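Local structure of putative glycoside hydrolase (Bacteroides ovatus, 4ONZ) at residues Glu206-Ala211 and Leu230-Gln235. The protein is a putative glycoside hydrolase with a mostly beta-sheet fold, consistent with the five-bladed beta-propeller of its clan. Sequence-based numbering, arbitrary orientation.
Sequences EHAIYA and LMKIIQ
His207 reaches Lys232 through a water that donates to the backbone O of His207 and accepts from Lys232 NZ, 3.1 Å from each; the long, extended lysine chain lets its ammonium reach this water while its methylenes pack against Ala208 and Tyr210. The single small methyl of Ala208 lets the chains come close, its CB 3.8 Å from Lys232 CG and 3.5 Å from Ile234 O. Ile209 is gripped twice through its backbone: its N donates to Ile234 O at 3.0 Å, and its O accepts from Ile233 N at 2.7 Å. The buried side chain of Ile209 lies beside that of Ile234, both branched and apolar, with their CG1 atoms tightly packed at 3.4 Å. The loop containing 230-235 runs beside the chain leading into strand 210-214, part of the propeller-like fold of the B_Fructosidase clan. Turning CG of Tyr210 anti to its carbonyl carbon (chi1 -56°) lays the ring alongside Lys232, CE1 being 3.5 Å from both Lys232 CG and Leu230 CB. The flat ring suits this place, with Leu230 CD1 over one face, Met231 O at the edge and Trp204 stacked on it. Ala211 N donates to a second water, which in turn donates to Met231 O, while the small CB of Ala211 meets CD1 of Ile233.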
loop_
_atom_site.group_PDB
_atom_site.type_symbol
_atom_site.label_atom_id
_atom_site.label_comp_id
_atom_site.label_asym_id
_atom_site.label_seq_id
_atom_site.Cartn_x
_atom_site.Cartn_y
_atom_site.Cartn_z
ATOM N N GLU A 206 -8.335 -5.834 -4.253
ATOM C CA GLU A 206 -8.552 -4.732 -5.180
ATOM C C GLU A 206 -10.042 -4.555 -5.527
ATOM O O GLU A 206 -10.584 -3.456 -5.404
ATOM C CB GLU A 206 -7.740 -5.000 -6.448
ATOM C CG GLU A 206 -7.886 -3.949 -7.530
ATOM C CD GLU A 206 -7.131 -4.290 -8.800
ATOM O OE1 GLU A 206 -6.895 -5.483 -9.083
ATOM O OE2 GLU A 206 -6.802 -3.357 -9.542
ATOM N N HIS A 207 -10.699 -5.633 -5.962
ATOM C CA HIS A 207 -12.118 -5.595 -6.329
ATOM C C HIS A 207 -13.078 -5.735 -5.154
ATOM O O HIS A 207 -14.281 -5.523 -5.298
ATOM C CB HIS A 207 -12.437 -6.669 -7.364
ATOM C CG HIS A 207 -11.728 -6.469 -8.660
ATOM N ND1 HIS A 207 -12.288 -5.786 -9.718
ATOM C CD2 HIS A 207 -10.493 -6.846 -9.063
ATOM C CE1 HIS A 207 -11.429 -5.760 -10.723
ATOM N NE2 HIS A 207 -10.330 -6.393 -10.349
ATOM N N ALA A 208 -12.542 -6.150 -4.019
ATOM C CA ALA A 208 -13.284 -6.264 -2.782
ATOM C C ALA A 208 -12.241 -6.254 -1.686
ATOM O O ALA A 208 -11.064 -6.450 -1.960
ATOM C CB ALA A 208 -14.060 -7.559 -2.742
ATOM N N ILE A 209 -12.665 -6.024 -0.456
ATOM C CA ILE A 209 -11.760 -6.104 0.673
ATOM C C ILE A 209 -11.997 -7.462 1.326
ATOM O O ILE A 209 -13.104 -7.762 1.786
ATOM C CB ILE A 209 -11.992 -4.995 1.710
ATOM C CG1 ILE A 209 -11.829 -3.604 1.084
ATOM C CG2 ILE A 209 -11.058 -5.179 2.909
ATOM C CD1 ILE A 209 -10.436 -3.250 0.627
ATOM N N TYR A 210 -10.943 -8.269 1.342
ATOM C CA TYR A 210 -10.930 -9.575 1.965
ATOM C C TYR A 210 -10.014 -9.524 3.178
ATOM O O TYR A 210 -9.465 -8.468 3.512
ATOM C CB TYR A 210 -10.364 -10.615 1.008
ATOM C CG TYR A 210 -11.051 -10.716 -0.332
ATOM C CD1 TYR A 210 -12.203 -11.464 -0.482
ATOM C CD2 TYR A 210 -10.512 -10.116 -1.462
ATOM C CE1 TYR A 210 -12.827 -11.586 -1.709
ATOM C CE2 TYR A 210 -11.132 -10.240 -2.698
ATOM C CZ TYR A 210 -12.288 -10.983 -2.811
ATOM O OH TYR A 210 -12.926 -11.118 -4.035
ATOM N N ALA A 211 -9.828 -10.676 3.814
ATOM C CA ALA A 211 -8.956 -10.797 4.963
ATOM C C ALA A 211 -8.148 -12.087 4.895
ATOM O O ALA A 211 -8.476 -13.011 4.139
ATOM C CB ALA A 211 -9.756 -10.741 6.250
ATOM N N LEU A 230 -14.100 -16.992 -0.822
ATOM C CA LEU A 230 -13.425 -15.846 -0.205
ATOM C C LEU A 230 -14.483 -14.931 0.389
ATOM O O LEU A 230 -15.430 -14.538 -0.303
ATOM C CB LEU A 230 -12.613 -15.079 -1.243
ATOM C CG LEU A 230 -11.437 -15.830 -1.858
ATOM C CD1 LEU A 230 -10.899 -15.088 -3.075
ATOM C CD2 LEU A 230 -10.364 -16.038 -0.801
HETATM N N MSE A 231 -14.317 -14.577 1.661
HETATM C CA MSE A 231 -15.274 -13.722 2.343
HETATM C C MSE A 231 -15.006 -12.263 2.083
HETATM O O MSE A 231 -13.952 -11.743 2.459
HETATM C CB MSE A 231 -15.179 -13.958 3.846
HETATM C CG MSE A 231 -16.213 -13.089 4.552
HETATM SE SE MSE A 231 -16.201 -13.456 6.477
HETATM C CE MSE A 231 -14.538 -12.506 6.879
ATOM N N LYS A 232 -15.970 -11.580 1.465
ATOM C CA LYS A 232 -15.836 -10.150 1.181
ATOM C C LYS A 232 -16.362 -9.345 2.355
ATOM O O LYS A 232 -17.477 -9.580 2.828
ATOM C CB LYS A 232 -16.613 -9.758 -0.074
ATOM C CG LYS A 232 -16.129 -10.429 -1.337
ATOM C CD LYS A 232 -17.004 -10.072 -2.520
ATOM C CE LYS A 232 -16.484 -10.761 -3.765
ATOM N NZ LYS A 232 -17.255 -10.392 -4.978
ATOM N N ILE A 233 -15.555 -8.396 2.814
ATOM C CA ILE A 233 -15.926 -7.509 3.903
ATOM C C ILE A 233 -16.701 -6.316 3.350
ATOM O O ILE A 233 -17.725 -5.939 3.905
ATOM C CB ILE A 233 -14.685 -7.067 4.685
ATOM C CG1 ILE A 233 -14.022 -8.321 5.277
ATOM C CG2 ILE A 233 -15.081 -6.082 5.773
ATOM C CD1 ILE A 233 -12.758 -8.053 6.057
ATOM N N ILE A 234 -16.165 -5.695 2.298
ATOM C CA ILE A 234 -16.880 -4.673 1.534
ATOM C C ILE A 234 -16.571 -4.877 0.060
ATOM O O ILE A 234 -15.635 -5.605 -0.303
ATOM C CB ILE A 234 -16.560 -3.217 1.921
ATOM C CG1 ILE A 234 -15.067 -2.900 1.757
ATOM C CG2 ILE A 234 -17.052 -2.939 3.335
ATOM C CD1 ILE A 234 -14.795 -1.415 1.715
ATOM N N GLN A 235 -17.390 -4.254 -0.775
ATOM C CA GLN A 235 -17.222 -4.309 -2.213
ATOM C C GLN A 235 -17.703 -2.990 -2.810
ATOM O O GLN A 235 -18.200 -2.122 -2.085
ATOM C CB GLN A 235 -17.924 -5.538 -2.803
ATOM C CG GLN A 235 -19.379 -5.693 -2.424
ATOM C CD GLN A 235 -19.859 -7.109 -2.663
ATOM O OE1 GLN A 235 -20.059 -7.864 -1.720
ATOM N NE2 GLN A 235 -19.981 -7.496 -3.927
HETATM O O HOH W 1 -16.634 -7.415 -5.769
HETATM O O HOH W 2 -11.634 -12.960 3.256
#